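Local coordinates for protein-glutamine gamma-glutamyltransferase 2 (Pagrus major, PDB 1G0D), which probably cross-links proteins in a calcium-dependent reaction that joins the side chain of peptide-bound glutamine to lysine or to other primary amines, at residues N12-R23 and L32-T43; R217-S225 and P356-C367. One frame throughout, in Å; residues are numbered along the deposited sequence.

Contact 1 closes near the N-terminus, before contact 2 opens, so the two lie in series along the chain. Their centres are 35 Å apart, and about 13 Å separates their nearest atoms; they do not touch and share no sheet. Contact 1 sets helix 15-21 against strands 33-35 and 40-46, which belong to different sheets of the N-terminal beta domain, and its centre is about 30 Å from that of the chain. Contact 2, about 14 Å from the chain centre, joins helix 212-223 to the loop between strands 350-355 and 368-372, beside active-site D355. Contact 1 thus lies within the N-terminal domain, away from the catalytic centre, whereas contact 2 lies beside it.

Contact 1: residues N12-R23 and L32-T43; sequences NGRSHENNLAHR and LIVRRGQPFSIT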
# COMPACT_ATOMS: atom_id res chain seq x y z
N ASN A 12 -29.82 2.87 25.01
CA ASN A 12 -29.79 3.41 23.65
C ASN A 12 -28.45 4.06 23.40
O ASN A 12 -28.15 5.06 24.04
CB ASN A 12 -30.86 4.44 23.49
CG ASN A 12 -31.24 4.64 22.06
OD1 ASN A 12 -30.41 4.55 21.14
ND2 ASN A 12 -32.53 4.92 21.84
N GLY A 13 -27.67 3.49 22.46
CA GLY A 13 -26.34 3.98 22.16
C GLY A 13 -26.29 5.20 21.27
O GLY A 13 -25.25 5.78 21.07
N ARG A 14 -27.44 5.58 20.74
CA ARG A 14 -27.54 6.71 19.84
C ARG A 14 -26.39 6.67 18.83
O ARG A 14 -25.59 7.59 18.74
CB ARG A 14 -27.52 8.01 20.67
CG ARG A 14 -28.35 7.94 21.99
CD ARG A 14 -28.61 9.29 22.69
NE ARG A 14 -27.79 10.39 22.17
CZ ARG A 14 -28.24 11.32 21.33
NH1 ARG A 14 -29.50 11.31 20.90
NH2 ARG A 14 -27.42 12.24 20.89
N SER A 15 -26.32 5.59 18.05
CA SER A 15 -25.27 5.42 17.07
C SER A 15 -25.35 6.29 15.85
O SER A 15 -24.33 6.63 15.27
CB SER A 15 -25.19 3.99 16.61
OG SER A 15 -26.49 3.49 16.44
N HIS A 16 -26.55 6.63 15.41
CA HIS A 16 -26.67 7.49 14.24
C HIS A 16 -26.01 8.84 14.53
O HIS A 16 -25.41 9.48 13.66
CB HIS A 16 -28.14 7.71 13.94
CG HIS A 16 -28.73 6.68 13.05
ND1 HIS A 16 -29.22 5.48 13.52
CD2 HIS A 16 -28.88 6.64 11.70
CE1 HIS A 16 -29.64 4.74 12.51
NE2 HIS A 16 -29.45 5.43 11.39
N GLU A 17 -26.15 9.26 15.78
CA GLU A 17 -25.63 10.53 16.25
C GLU A 17 -24.17 10.46 16.67
O GLU A 17 -23.35 11.25 16.19
CB GLU A 17 -26.50 11.00 17.42
CG GLU A 17 -27.98 11.19 17.03
CD GLU A 17 -28.91 10.03 17.46
OE1 GLU A 17 -28.45 8.86 17.49
OE2 GLU A 17 -30.10 10.30 17.75
N ASN A 18 -23.84 9.54 17.56
CA ASN A 18 -22.46 9.40 18.03
C ASN A 18 -21.56 9.11 16.85
O ASN A 18 -20.50 9.71 16.71
CB ASN A 18 -22.36 8.28 19.06
CG ASN A 18 -22.93 8.69 20.43
OD1 ASN A 18 -22.67 9.78 20.91
ND2 ASN A 18 -23.68 7.81 21.06
N ASN A 19 -22.01 8.20 15.98
CA ASN A 19 -21.25 7.80 14.81
C ASN A 19 -21.01 8.94 13.84
O ASN A 19 -19.99 8.94 13.15
CB ASN A 19 -21.95 6.66 14.08
CG ASN A 19 -21.83 5.34 14.83
OD1 ASN A 19 -21.49 5.32 16.01
ND2 ASN A 19 -22.11 4.23 14.14
N LEU A 20 -21.95 9.90 13.79
CA LEU A 20 -21.80 11.05 12.91
C LEU A 20 -20.70 11.92 13.48
O LEU A 20 -19.82 12.37 12.76
CB LEU A 20 -23.08 11.88 12.82
CG LEU A 20 -23.54 12.44 11.44
CD1 LEU A 20 -24.07 13.85 11.62
CD2 LEU A 20 -22.43 12.41 10.37
N ALA A 21 -20.74 12.10 14.80
CA ALA A 21 -19.77 12.92 15.50
C ALA A 21 -18.36 12.32 15.54
O ALA A 21 -17.37 13.03 15.66
CB ALA A 21 -20.27 13.18 16.92
N HIS A 22 -18.28 11.01 15.45
CA HIS A 22 -16.99 10.39 15.51
C HIS A 22 -16.44 10.00 14.15
O HIS A 22 -15.42 9.31 14.06
CB HIS A 22 -17.06 9.18 16.44
CG HIS A 22 -17.28 9.55 17.88
ND1 HIS A 22 -16.28 9.53 18.82
CD2 HIS A 22 -18.40 9.94 18.54
CE1 HIS A 22 -16.75 9.89 20.00
NE2 HIS A 22 -18.04 10.14 19.86
N ARG A 23 -17.09 10.43 13.07
CA ARG A 23 -16.61 10.10 11.73
C ARG A 23 -16.46 8.60 11.53
O ARG A 23 -15.45 8.13 10.98
CB ARG A 23 -15.25 10.76 11.48
CG ARG A 23 -15.12 12.12 12.12
CD ARG A 23 -13.76 12.71 11.88
NE ARG A 23 -13.76 14.18 11.90
CZ ARG A 23 -13.63 14.93 13.00
NH1 ARG A 23 -13.48 14.38 14.21
NH2 ARG A 23 -13.57 16.25 12.89
N LEU A 32 -22.94 1.30 17.53
CA LEU A 32 -22.07 2.35 18.04
C LEU A 32 -20.60 2.10 17.77
O LEU A 32 -20.02 1.18 18.33
CB LEU A 32 -22.31 2.53 19.54
CG LEU A 32 -21.55 3.63 20.30
CD1 LEU A 32 -21.95 5.02 19.82
CD2 LEU A 32 -21.86 3.51 21.77
N ILE A 33 -20.01 2.91 16.90
CA ILE A 33 -18.59 2.84 16.57
C ILE A 33 -18.03 4.24 16.89
O ILE A 33 -18.31 5.23 16.22
CB ILE A 33 -18.37 2.51 15.12
CG1 ILE A 33 -19.19 1.28 14.76
CG2 ILE A 33 -16.89 2.32 14.90
CD1 ILE A 33 -19.33 1.03 13.29
N VAL A 34 -17.20 4.28 17.91
CA VAL A 34 -16.65 5.50 18.48
C VAL A 34 -15.13 5.68 18.32
O VAL A 34 -14.44 4.71 18.09
CB VAL A 34 -17.14 5.41 19.96
CG1 VAL A 34 -16.00 5.58 20.96
CG2 VAL A 34 -18.34 6.32 20.14
N ARG A 35 -14.59 6.90 18.43
CA ARG A 35 -13.12 7.12 18.36
C ARG A 35 -12.65 7.59 19.76
O ARG A 35 -13.43 8.23 20.47
CB ARG A 35 -12.76 8.15 17.29
CG ARG A 35 -13.29 7.77 15.91
CD ARG A 35 -12.61 8.51 14.78
NE ARG A 35 -13.08 8.05 13.47
CZ ARG A 35 -12.39 7.27 12.62
NH1 ARG A 35 -11.17 6.82 12.90
NH2 ARG A 35 -12.91 6.98 11.43
N ARG A 36 -11.42 7.29 20.17
CA ARG A 36 -10.92 7.63 21.51
C ARG A 36 -10.60 9.08 21.84
O ARG A 36 -10.26 9.85 20.97
CB ARG A 36 -9.69 6.78 21.86
CG ARG A 36 -8.45 7.19 21.17
CD ARG A 36 -7.41 6.05 21.13
NE ARG A 36 -6.08 6.53 20.74
CZ ARG A 36 -4.93 5.88 20.97
NH1 ARG A 36 -4.94 4.71 21.58
NH2 ARG A 36 -3.77 6.43 20.64
N GLY A 37 -10.70 9.43 23.11
CA GLY A 37 -10.40 10.78 23.53
C GLY A 37 -11.53 11.76 23.28
O GLY A 37 -11.42 12.94 23.61
N GLN A 38 -12.63 11.26 22.70
CA GLN A 38 -13.82 12.05 22.36
C GLN A 38 -15.04 11.42 23.06
O GLN A 38 -15.30 10.22 22.93
CB GLN A 38 -14.00 12.03 20.84
CG GLN A 38 -15.09 12.91 20.30
CD GLN A 38 -15.22 12.83 18.79
OE1 GLN A 38 -14.22 12.71 18.09
NE2 GLN A 38 -16.47 12.88 18.29
N PRO A 39 -15.83 12.22 23.77
CA PRO A 39 -16.99 11.69 24.47
C PRO A 39 -18.13 11.21 23.62
O PRO A 39 -18.29 11.65 22.49
CB PRO A 39 -17.42 12.85 25.35
CG PRO A 39 -17.05 14.04 24.55
CD PRO A 39 -15.72 13.67 23.93
N PHE A 40 -18.92 10.29 24.16
CA PHE A 40 -20.09 9.80 23.45
C PHE A 40 -21.29 9.72 24.42
O PHE A 40 -21.10 9.49 25.60
CB PHE A 40 -19.79 8.48 22.69
CG PHE A 40 -19.25 7.32 23.53
CD1 PHE A 40 -17.91 7.24 23.85
CD2 PHE A 40 -20.10 6.28 23.93
CE1 PHE A 40 -17.40 6.13 24.58
CE2 PHE A 40 -19.61 5.18 24.64
CZ PHE A 40 -18.26 5.12 24.97
N SER A 41 -22.51 9.96 23.94
CA SER A 41 -23.69 9.93 24.82
C SER A 41 -24.73 8.90 24.46
O SER A 41 -25.19 8.83 23.33
CB SER A 41 -24.38 11.28 24.84
OG SER A 41 -23.45 12.30 25.08
N ILE A 42 -25.13 8.12 25.45
CA ILE A 42 -26.11 7.06 25.26
C ILE A 42 -27.18 7.32 26.30
O ILE A 42 -26.97 8.11 27.20
CB ILE A 42 -25.43 5.66 25.47
CG1 ILE A 42 -24.97 5.50 26.93
CG2 ILE A 42 -24.16 5.53 24.54
CD1 ILE A 42 -24.77 4.04 27.37
N THR A 43 -28.33 6.67 26.18
CA THR A 43 -29.40 6.88 27.16
C THR A 43 -29.92 5.59 27.78
O THR A 43 -29.90 4.55 27.16
CB THR A 43 -30.60 7.56 26.55
OG1 THR A 43 -30.84 7.03 25.24
CG2 THR A 43 -30.37 9.05 26.48
O HOH W 1 -13.07 12.16 15.75
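H22 is sandwiched between V34 and Q38, the tight end of the contact. V34 CG2 sits over the middle of one imidazole face, 3.8 Å from the ring centroid, as a CH-pi contact. On the opposite face the Q38 carboxamide stacks, its plane only 12° from the ring's. With CG anti to the backbone N (chi1 -174°), Q38 carries NE2 across this face to A21 O at 2.8 Å, approaching from above the carbonyl plane. N18 OD1 accepts from S41 N at 3.0 Å while its ND2 donates to S41 O at 2.9 Å, so one amide answers both backbone polar atoms of S41. N19 OD1 takes I33 N at 3.0 Å, its ND2 being held by D28 and R31.

R35 turns its guanidinium edge to the two carbonyls that follow the helix, both near its plane: NE meets H22 O at 2.7 Å, at a C=O...N angle of 170°, and NH2 reaches R23 O at 2.8 Å. A leucine here would probably leave both carbonyls without these donors, just where a Schellman motif ends the helix.

The outer margin is looser. R14 NE bonds S41 O only weakly, its guanidinium meeting E17 through charge alone, and a water bridges R23 NH1 and Q38 OE1. Before the helix, N12 and T43 form an antiparallel hydrogen-bonded pair, adding strand 8-12 beside 40-46. With strands 33-35 and 40-43 in different sheets, amides and a guanidinium bonding backbone groups imply that the helix and its flanking residues are tied to both sheets chiefly by polar, directional bonds.

Contact 2: residues R217-S225 and P356-C367; sequences RTITAMVNS and PTPQELSDGEFC
T220 and P356 bring the two backbones to a CA-CA separation of 4.8 Å, and S225 and E365 come to 5.2 Å, so the end of helix 217-223 and the residues after it run close to both arms of the loop 356-367. The side chains meet by packing. T220 has CG2 anti to the backbone N, which lays the methyl 3.6 Å from P356 CA while OG1 turns back to the carbonyl of G216 in its own helix. Beside it, V223 CB meets P356 CB at 4.0 Å. C367 SG comes down on the helix surface between T220 CG2 and A221 CA, touching A221 CA at 3.9 Å.

The loop links strands 350-355 and 368-372 of the antiparallel sheet in the papain-like transglutaminase core, whose active-site residues are C272, H332 and D355. P356, which packs on F275 of helix 272-286, directly follows D355; helix 212-223, through T220 and V223, thus packs on the residue immediately after an active-site aspartate.

Past the helix, N224 crosses P358 at about a right angle, with OD1 3.0 Å from P358 CD; its ND2 is bonded to the carbonyl of L232. S225 CA rests near P358 CG, and its OG is fixed by a 2.8 Å hydrogen bond to a lone pair of A221 O, in the carbonyl plane. At the other margin R217 NH1 stays well short of bonding C367 O, being in a salt bridge with D386. S225 O and G364 O come within 3.0 Å but, as two acceptors, are not hydrogen-bonded; a water donates to S225 O and E365 OE2.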
# COMPACT_ATOMS: atom_id res chain seq x y z
N ARG A 217 2.95 -2.04 13.81
CA ARG A 217 3.94 -3.10 13.61
C ARG A 217 3.23 -4.47 13.50
O ARG A 217 3.66 -5.35 12.75
CB ARG A 217 4.97 -3.07 14.76
CG ARG A 217 5.76 -4.36 14.94
CD ARG A 217 7.22 -4.14 15.41
NE ARG A 217 8.08 -4.04 14.24
CZ ARG A 217 9.23 -4.69 14.05
NH1 ARG A 217 9.90 -4.48 12.93
NH2 ARG A 217 9.73 -5.51 14.94
N THR A 218 2.13 -4.66 14.23
CA THR A 218 1.38 -5.91 14.17
C THR A 218 0.65 -6.07 12.84
O THR A 218 0.70 -7.12 12.25
CB THR A 218 0.38 -5.97 15.28
OG1 THR A 218 1.07 -5.88 16.52
CG2 THR A 218 -0.40 -7.25 15.21
N ILE A 219 -0.03 -5.03 12.37
CA ILE A 219 -0.73 -5.10 11.10
C ILE A 219 0.27 -5.32 9.99
O ILE A 219 0.08 -6.15 9.12
CB ILE A 219 -1.50 -3.80 10.82
CG1 ILE A 219 -2.69 -3.69 11.76
CG2 ILE A 219 -2.00 -3.79 9.40
CD1 ILE A 219 -3.58 -4.93 11.73
N THR A 220 1.36 -4.57 10.00
CA THR A 220 2.35 -4.73 8.95
C THR A 220 2.88 -6.16 8.88
O THR A 220 3.18 -6.70 7.80
CB THR A 220 3.48 -3.77 9.17
OG1 THR A 220 2.98 -2.45 9.03
CG2 THR A 220 4.56 -3.95 8.15
N ALA A 221 2.98 -6.79 10.05
CA ALA A 221 3.50 -8.15 10.13
C ALA A 221 2.52 -9.21 9.64
O ALA A 221 2.93 -10.22 9.04
CB ALA A 221 3.92 -8.44 11.56
N MET A 222 1.23 -8.99 9.87
CA MET A 222 0.21 -9.96 9.46
C MET A 222 -0.19 -9.96 7.99
O MET A 222 -0.72 -10.96 7.48
CB MET A 222 -1.04 -9.76 10.31
CG MET A 222 -0.82 -10.12 11.76
SD MET A 222 -1.06 -11.89 12.03
CE MET A 222 -2.54 -12.19 10.91
N VAL A 223 0.06 -8.84 7.30
CA VAL A 223 -0.31 -8.75 5.89
C VAL A 223 0.33 -9.80 5.01
O VAL A 223 -0.32 -10.35 4.13
CB VAL A 223 -0.00 -7.36 5.33
CG1 VAL A 223 -0.35 -7.29 3.83
CG2 VAL A 223 -0.80 -6.36 6.10
N ASN A 224 1.61 -10.09 5.24
CA ASN A 224 2.23 -11.12 4.44
C ASN A 224 3.21 -11.99 5.20
O ASN A 224 3.10 -13.20 5.17
CB ASN A 224 2.93 -10.51 3.24
CG ASN A 224 3.74 -11.53 2.46
OD1 ASN A 224 4.90 -11.31 2.12
ND2 ASN A 224 3.12 -12.66 2.16
N SER A 225 4.16 -11.38 5.89
CA SER A 225 5.17 -12.16 6.58
C SER A 225 4.68 -13.35 7.40
O SER A 225 5.36 -14.38 7.44
CB SER A 225 6.05 -11.26 7.45
OG SER A 225 5.51 -11.13 8.74
N PRO A 356 5.26 -3.95 4.55
CA PRO A 356 4.74 -5.31 4.78
C PRO A 356 5.53 -6.42 4.05
O PRO A 356 5.47 -7.60 4.44
CB PRO A 356 3.28 -5.23 4.30
CG PRO A 356 3.02 -3.76 3.93
CD PRO A 356 4.35 -3.14 3.70
N THR A 357 6.25 -6.03 2.99
CA THR A 357 7.07 -6.92 2.19
C THR A 357 8.25 -7.39 3.02
O THR A 357 9.08 -6.59 3.46
CB THR A 357 7.58 -6.22 0.95
OG1 THR A 357 6.47 -5.69 0.20
CG2 THR A 357 8.33 -7.21 0.09
N PRO A 358 8.33 -8.72 3.24
CA PRO A 358 9.44 -9.23 4.04
C PRO A 358 10.79 -8.83 3.48
O PRO A 358 10.93 -8.59 2.28
CB PRO A 358 9.22 -10.76 4.07
CG PRO A 358 7.73 -10.94 3.77
CD PRO A 358 7.44 -9.81 2.78
N GLN A 359 11.76 -8.72 4.37
CA GLN A 359 13.09 -8.33 3.97
C GLN A 359 13.77 -9.50 3.37
O GLN A 359 13.69 -10.63 3.86
CB GLN A 359 13.93 -7.83 5.13
CG GLN A 359 15.24 -7.21 4.62
CD GLN A 359 15.11 -6.17 3.46
OE1 GLN A 359 14.45 -5.12 3.60
NE2 GLN A 359 15.78 -6.45 2.31
N GLU A 360 14.43 -9.17 2.25
CA GLU A 360 15.18 -10.10 1.42
C GLU A 360 15.65 -11.41 2.04
O GLU A 360 15.04 -12.47 1.84
CB GLU A 360 16.37 -9.34 0.79
CG GLU A 360 16.00 -8.65 -0.53
CD GLU A 360 16.01 -9.59 -1.74
OE1 GLU A 360 16.43 -10.76 -1.60
OE2 GLU A 360 15.60 -9.15 -2.84
N LEU A 361 16.71 -11.32 2.84
CA LEU A 361 17.32 -12.50 3.36
C LEU A 361 17.03 -13.23 4.70
O LEU A 361 17.94 -13.80 5.30
CB LEU A 361 18.81 -12.32 3.13
CG LEU A 361 19.25 -12.47 1.64
CD1 LEU A 361 18.06 -12.61 0.69
CD2 LEU A 361 20.08 -11.26 1.21
N SER A 362 15.78 -13.19 5.17
CA SER A 362 15.32 -14.00 6.32
C SER A 362 13.97 -14.27 5.74
O SER A 362 13.04 -13.46 5.90
CB SER A 362 15.15 -13.27 7.64
OG SER A 362 15.18 -14.25 8.68
N ASP A 363 13.89 -15.42 5.08
CA ASP A 363 12.75 -15.79 4.26
C ASP A 363 11.30 -15.56 4.65
O ASP A 363 10.70 -16.26 5.47
CB ASP A 363 13.00 -17.20 3.62
CG ASP A 363 12.72 -18.39 4.55
OD1 ASP A 363 13.38 -18.56 5.60
OD2 ASP A 363 11.83 -19.19 4.18
N GLY A 364 10.76 -14.52 3.99
CA GLY A 364 9.38 -14.07 4.15
C GLY A 364 9.11 -13.97 5.60
O GLY A 364 8.02 -14.25 6.10
N GLU A 365 10.14 -13.54 6.30
CA GLU A 365 10.03 -13.48 7.73
C GLU A 365 10.02 -12.13 8.40
O GLU A 365 9.24 -11.91 9.33
CB GLU A 365 11.15 -14.33 8.30
CG GLU A 365 10.77 -15.77 8.50
CD GLU A 365 10.25 -16.00 9.89
OE1 GLU A 365 11.10 -16.03 10.82
OE2 GLU A 365 9.01 -16.11 10.05
N PHE A 366 10.87 -11.23 7.92
CA PHE A 366 10.96 -9.93 8.56
C PHE A 366 10.36 -8.71 7.87
O PHE A 366 10.93 -8.21 6.91
CB PHE A 366 12.43 -9.63 8.89
CG PHE A 366 13.07 -10.65 9.78
CD1 PHE A 366 14.43 -10.90 9.71
CD2 PHE A 366 12.30 -11.34 10.71
CE1 PHE A 366 15.02 -11.83 10.53
CE2 PHE A 366 12.87 -12.27 11.53
CZ PHE A 366 14.23 -12.52 11.44
N CYS A 367 9.23 -8.23 8.37
CA CYS A 367 8.59 -7.04 7.82
C CYS A 367 9.43 -5.87 8.35
O CYS A 367 10.28 -6.08 9.25
CB CYS A 367 7.16 -6.93 8.33
SG CYS A 367 7.01 -6.36 10.08
O HOH W 2 6.01 -16.74 9.47